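Local coordinates for SusD superfamily protein (Bacteroides fragilis, PDB 3L22) that probably binds glycans at the bacterial outer membrane, as a zinc-binding member of the SusD family, at residues R165-V168 against K169-Y172; N262-S266 against L267-Y271. All coordinates share one frame; numbering follows the deposited sequence. Where two conformers were deposited one is given.

Both contacts are capping boxes at the start of a helix, and each is partly buried, mixing buried residues with exposed ones. The centres of contact 1 and contact 2 lie about 32 Å apart, on opposite sides of the chain's centre. They share no helix or strand: contact 1 opens helix 168-178, contact 2 the short helix 267-271. A hydroxyl at the N-cap accepts from a backbone N-H three residues on in both. The return bond differs. In contact 1 it comes to a neutral glutamine amide, and the helix below is regularly bonded; in contact 2 a carboxylate in the first turn of a weakly bonded helix collects donors from the turn, the N-cap serine and a lysine.

Contact 1 of 2, residues R165-V168 against K169-Y172; sequences RSTV and KQIY
Thr167 and Gln170 face each other across the first turn of helix 168-178 as a capping box. The threonine hydroxyl lies between its own backbone N and carbonyl carbon (chi1 69°), which brings OG1 to the N-H of Gln170, with 3.0 Å from Gln170 N to Thr167 OG1. In return the glutamine chain, extended beyond CG, reaches back past the hydroxyl, and Gln170 OE1 accepts from Thr167 N at 2.8 Å in a nearly straight bond of 168°. The donor stands 15° out of the amide plane. On its way CG of Gln170 passes 3.3 Å from Thr167 OG1, and Ser166 packs its CA and CB against the same amide oxygen. Thr167 O takes Ile171 N at 2.9 Å, and Val168 O continues the helical bonding with Tyr172 N at 3.1 Å. Beside that bond the two side chains run the same way, Val168 CG2 resting 3.8 Å from Tyr172 CE2. Asn132, just beyond helix 113-131, gives a second donor to Val168 O through its ND2. The chain leading into the cap is held by backbone hydrogen bonds of Ser166 with Ser147 and Val148, while Tyr172 leans on Val210 and Ala213 of helix 200-213.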
loop_
_atom_site.group_PDB
_atom_site.type_symbol
_atom_site.label_atom_id
_atom_site.label_comp_id
_atom_site.label_asym_id
_atom_site.label_seq_id
_atom_site.Cartn_x
_atom_site.Cartn_y
_atom_site.Cartn_z
ATOM N N ARG A 165 16.109 -13.363 10.678
ATOM C CA ARG A 165 15.168 -12.284 10.462
ATOM C C ARG A 165 15.747 -11.014 11.093
ATOM O O ARG A 165 16.291 -11.074 12.181
ATOM C CB ARG A 165 13.816 -12.630 11.098
ATOM C CG ARG A 165 13.205 -13.958 10.606
ATOM C CD ARG A 165 12.078 -14.456 11.522
ATOM N NE ARG A 165 10.900 -13.591 11.397
ATOM C CZ ARG A 165 9.791 -13.687 12.131
ATOM N NH1 ARG A 165 9.698 -14.642 13.047
ATOM N NH2 ARG A 165 8.770 -12.822 11.928
ATOM N N SER A 166 15.648 -9.886 10.388
ATOM C CA SER A 166 15.896 -8.580 10.979
ATOM C C SER A 166 14.658 -8.125 11.728
ATOM O O SER A 166 13.574 -8.686 11.528
ATOM C CB SER A 166 16.229 -7.575 9.888
ATOM O OG SER A 166 17.519 -7.856 9.391
ATOM N N THR A 167 14.814 -7.113 12.582
ATOM C CA THR A 167 13.695 -6.590 13.352
ATOM C C THR A 167 12.819 -5.634 12.494
ATOM O O THR A 167 13.277 -5.119 11.484
ATOM C CB THR A 167 14.157 -5.863 14.605
ATOM O OG1 THR A 167 14.813 -4.652 14.235
ATOM C CG2 THR A 167 15.120 -6.748 15.511
ATOM N N VAL A 168 11.580 -5.403 12.917
ATOM C CA VAL A 168 10.700 -4.409 12.300
ATOM C C VAL A 168 11.401 -3.034 12.213
ATOM O O VAL A 168 11.349 -2.386 11.158
ATOM C CB VAL A 168 9.310 -4.376 12.970
ATOM C CG1 VAL A 168 9.376 -3.948 14.483
ATOM C CG2 VAL A 168 8.289 -3.508 12.176
ATOM N N LYS A 169 12.118 -2.630 13.269
ATOM C CA LYS A 169 12.893 -1.389 13.235
ATOM C C LYS A 169 14.006 -1.466 12.166
ATOM O O LYS A 169 14.216 -0.518 11.397
ATOM C CB LYS A 169 13.496 -1.069 14.616
ATOM C CG LYS A 169 14.556 0.089 14.677
ATOM C CD LYS A 169 15.056 0.327 16.136
ATOM C CE LYS A 169 15.974 1.569 16.349
ATOM N NZ LYS A 169 17.429 1.459 15.855
ATOM N N GLN A 170 14.722 -2.577 12.113
ATOM C CA GLN A 170 15.846 -2.684 11.155
ATOM C C GLN A 170 15.351 -2.613 9.719
ATOM O O GLN A 170 16.017 -2.024 8.845
ATOM C CB GLN A 170 16.667 -3.966 11.388
ATOM C CG GLN A 170 17.569 -3.894 12.601
ATOM C CD GLN A 170 18.134 -5.255 12.998
ATOM O OE1 GLN A 170 17.495 -6.312 12.844
ATOM N NE2 GLN A 170 19.353 -5.231 13.507
ATOM N N ILE A 171 14.185 -3.199 9.470
ATOM C CA ILE A 171 13.648 -3.188 8.107
ATOM C C ILE A 171 13.267 -1.758 7.728
ATOM O O ILE A 171 13.631 -1.289 6.639
ATOM C CB ILE A 171 12.469 -4.168 7.931
ATOM C CG1 ILE A 171 12.943 -5.614 8.070
ATOM C CG2 ILE A 171 11.759 -3.960 6.581
ATOM C CD1 ILE A 171 13.945 -6.125 7.057
ATOM N N TYR A 172 12.575 -1.054 8.625
ATOM C CA TYR A 172 12.285 0.341 8.390
ATOM C C TYR A 172 13.531 1.182 8.178
ATOM O O TYR A 172 13.544 2.080 7.322
ATOM C CB TYR A 172 11.455 0.955 9.511
ATOM C CG TYR A 172 9.986 0.589 9.521
ATOM C CD1 TYR A 172 9.223 0.568 8.344
ATOM C CD2 TYR A 172 9.330 0.327 10.709
ATOM C CE1 TYR A 172 7.844 0.260 8.382
ATOM C CE2 TYR A 172 7.973 -0.002 10.724
ATOM C CZ TYR A 172 7.244 -0.011 9.584
ATOM O OH TYR A 172 5.900 -0.328 9.621
#

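Contact 2 of 2, residues N262-S266 against L267-Y271; sequences NTQQS and LAEYY
Ser266 and Glu269 close a capping box at the start of helix 267-271, and the glutamate carboxylate is its tight centre. The serine hydroxyl sits between its backbone N and carbonyl carbon (chi1 67°), from where it works in both directions: Ser266 OG accepts from Glu269 N at 3.2 Å and donates to Glu269 OE1 at 2.7 Å, using the anti lone pair of that oxygen. Ser266 N comes to the same Glu269 OE1 at 3.1 Å, also on the anti side but 27° out of the carboxylate plane. Glu269 OE2 accepts from Gln264 N at 2.9 Å, met 45° above the plane. Thus both oxygens hold backbone N-H groups of the incoming chain, which makes a type II beta turn from Asn262 to Gln265; a weak bond from Gln265 N to OE1 adds to this. Tyr270 turns the edge of its ring to the same chain, Tyr270 CE1 lying 3.3 Å from Gln264 O, and the Tyr270 side chain also touches Lys44 and Leu47 of helix 44-52.

The looser side is that of Thr263 and the Gln264 side chain. Thr263 is exposed and merely brushes the helix segment, and the side chain of Gln264 is linked to Glu269 O through a water, which accepts from Gln264 NE2 at 3.3 Å and donates to Glu269 O. Back at the carboxylate, Lys318 NZ forms a salt bridge with Glu269 OE1. With this lysine and the donors of the turn and of Ser266 gathered round it, the carboxylate is probably stabilised as the anion, a negative charge that would also suit the amino end of the helix.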
loop_
_atom_site.group_PDB
_atom_site.type_symbol
_atom_site.label_atom_id
_atom_site.label_comp_id
_atom_site.label_asym_id
_atom_site.label_seq_id
_atom_site.Cartn_x
_atom_site.Cartn_y
_atom_site.Cartn_z
ATOM N N ASN A 262 -3.902 -12.991 -13.984
ATOM C CA ASN A 262 -4.622 -14.190 -14.414
ATOM C C ASN A 262 -5.934 -14.386 -13.586
ATOM O O ASN A 262 -6.343 -13.502 -12.794
ATOM C CB ASN A 262 -3.659 -15.376 -14.295
ATOM C CG ASN A 262 -3.880 -16.437 -15.359
ATOM O OD1 ASN A 262 -5.007 -16.825 -15.632
ATOM N ND2 ASN A 262 -2.792 -16.920 -15.956
ATOM N N THR A 263 -6.594 -15.533 -13.766
ATOM C CA THR A 263 -7.912 -15.789 -13.177
ATOM C C THR A 263 -7.972 -15.543 -11.705
ATOM O O THR A 263 -7.147 -16.060 -10.967
ATOM C CB THR A 263 -8.352 -17.210 -13.426
ATOM O OG1 THR A 263 -8.089 -17.458 -14.787
ATOM C CG2 THR A 263 -9.826 -17.379 -13.186
ATOM N N GLN A 264 -8.953 -14.720 -11.326
ATOM C CA GLN A 264 -9.191 -14.329 -9.947
ATOM C C GLN A 264 -7.969 -13.781 -9.244
ATOM O O GLN A 264 -7.697 -14.133 -8.129
ATOM C CB GLN A 264 -9.821 -15.480 -9.169
ATOM C CG GLN A 264 -11.216 -15.736 -9.643
ATOM C CD GLN A 264 -11.964 -16.703 -8.734
ATOM O OE1 GLN A 264 -11.429 -17.759 -8.333
ATOM N NE2 GLN A 264 -13.214 -16.342 -8.398
ATOM N N GLN A 265 -7.207 -12.945 -9.934
ATOM C CA GLN A 265 -6.086 -12.254 -9.305
ATOM C C GLN A 265 -6.187 -10.748 -9.389
ATOM O O GLN A 265 -5.410 -10.083 -8.761
ATOM C CB GLN A 265 -4.786 -12.720 -9.930
ATOM C CG GLN A 265 -4.506 -14.187 -9.633
ATOM C CD GLN A 265 -3.206 -14.616 -10.177
ATOM O OE1 GLN A 265 -2.272 -13.807 -10.252
ATOM N NE2 GLN A 265 -3.104 -15.909 -10.572
ATOM N N SER A 266 -7.123 -10.214 -10.175
ATOM C CA SER A 266 -7.231 -8.778 -10.318
ATOM C C SER A 266 -8.164 -8.188 -9.272
ATOM O O SER A 266 -9.062 -8.867 -8.766
ATOM C CB SER A 266 -7.778 -8.383 -11.693
ATOM O OG SER A 266 -9.124 -8.794 -11.837
ATOM N N LEU A 267 -7.954 -6.913 -8.977
ATOM C CA LEU A 267 -8.858 -6.154 -8.130
ATOM C C LEU A 267 -10.328 -6.259 -8.564
ATOM O O LEU A 267 -11.210 -6.585 -7.740
ATOM C CB LEU A 267 -8.440 -4.684 -8.109
ATOM C CG LEU A 267 -7.445 -4.263 -7.029
ATOM C CD1 LEU A 267 -6.276 -5.183 -6.839
ATOM C CD2 LEU A 267 -7.045 -2.791 -7.241
ATOM N N ALA A 268 -10.589 -6.011 -9.842
ATOM C CA ALA A 268 -11.957 -6.016 -10.341
ATOM C C ALA A 268 -12.655 -7.347 -10.156
ATOM O O ALA A 268 -13.857 -7.396 -9.874
ATOM C CB ALA A 268 -12.019 -5.548 -11.847
ATOM N N GLU A 269 -11.896 -8.428 -10.265
ATOM C CA GLU A 269 -12.464 -9.750 -10.082
ATOM C C GLU A 269 -12.933 -10.002 -8.641
ATOM O O GLU A 269 -13.826 -10.823 -8.428
ATOM C CB GLU A 269 -11.467 -10.823 -10.507
ATOM C CG GLU A 269 -11.382 -10.935 -12.012
ATOM C CD GLU A 269 -10.268 -11.841 -12.432
ATOM O OE1 GLU A 269 -9.084 -11.471 -12.255
ATOM O OE2 GLU A 269 -10.594 -12.956 -12.865
ATOM N N TYR A 270 -12.377 -9.269 -7.686
ATOM C CA TYR A 270 -12.756 -9.416 -6.275
ATOM C C TYR A 270 -13.995 -8.605 -5.865
ATOM O O TYR A 270 -14.618 -8.915 -4.851
ATOM C CB TYR A 270 -11.521 -9.111 -5.371
ATOM C CG TYR A 270 -10.667 -10.321 -5.176
ATOM C CD1 TYR A 270 -9.991 -10.874 -6.239
ATOM C CD2 TYR A 270 -10.535 -10.929 -3.943
ATOM C CE1 TYR A 270 -9.218 -11.988 -6.094
ATOM C CE2 TYR A 270 -9.743 -12.058 -3.790
ATOM C CZ TYR A 270 -9.094 -12.561 -4.877
ATOM O OH TYR A 270 -8.333 -13.663 -4.786
ATOM N N TYR A 271 -14.350 -7.580 -6.649
ATOM C CA TYR A 271 -15.414 -6.642 -6.306
ATOM C C TYR A 271 -16.621 -6.657 -7.251
ATOM O O TYR A 271 -17.717 -6.334 -6.813
ATOM C CB TYR A 271 -14.871 -5.203 -6.283
ATOM C CG TYR A 271 -13.866 -4.958 -5.164
ATOM C CD1 TYR A 271 -14.283 -4.878 -3.853
ATOM C CD2 TYR A 271 -12.515 -4.760 -5.437
ATOM C CE1 TYR A 271 -13.396 -4.643 -2.831
ATOM C CE2 TYR A 271 -11.595 -4.515 -4.419
ATOM C CZ TYR A 271 -12.048 -4.486 -3.113
ATOM O OH TYR A 271 -11.174 -4.271 -2.094
HETATM O O HOH W 1 -14.227 -13.381 -9.395
#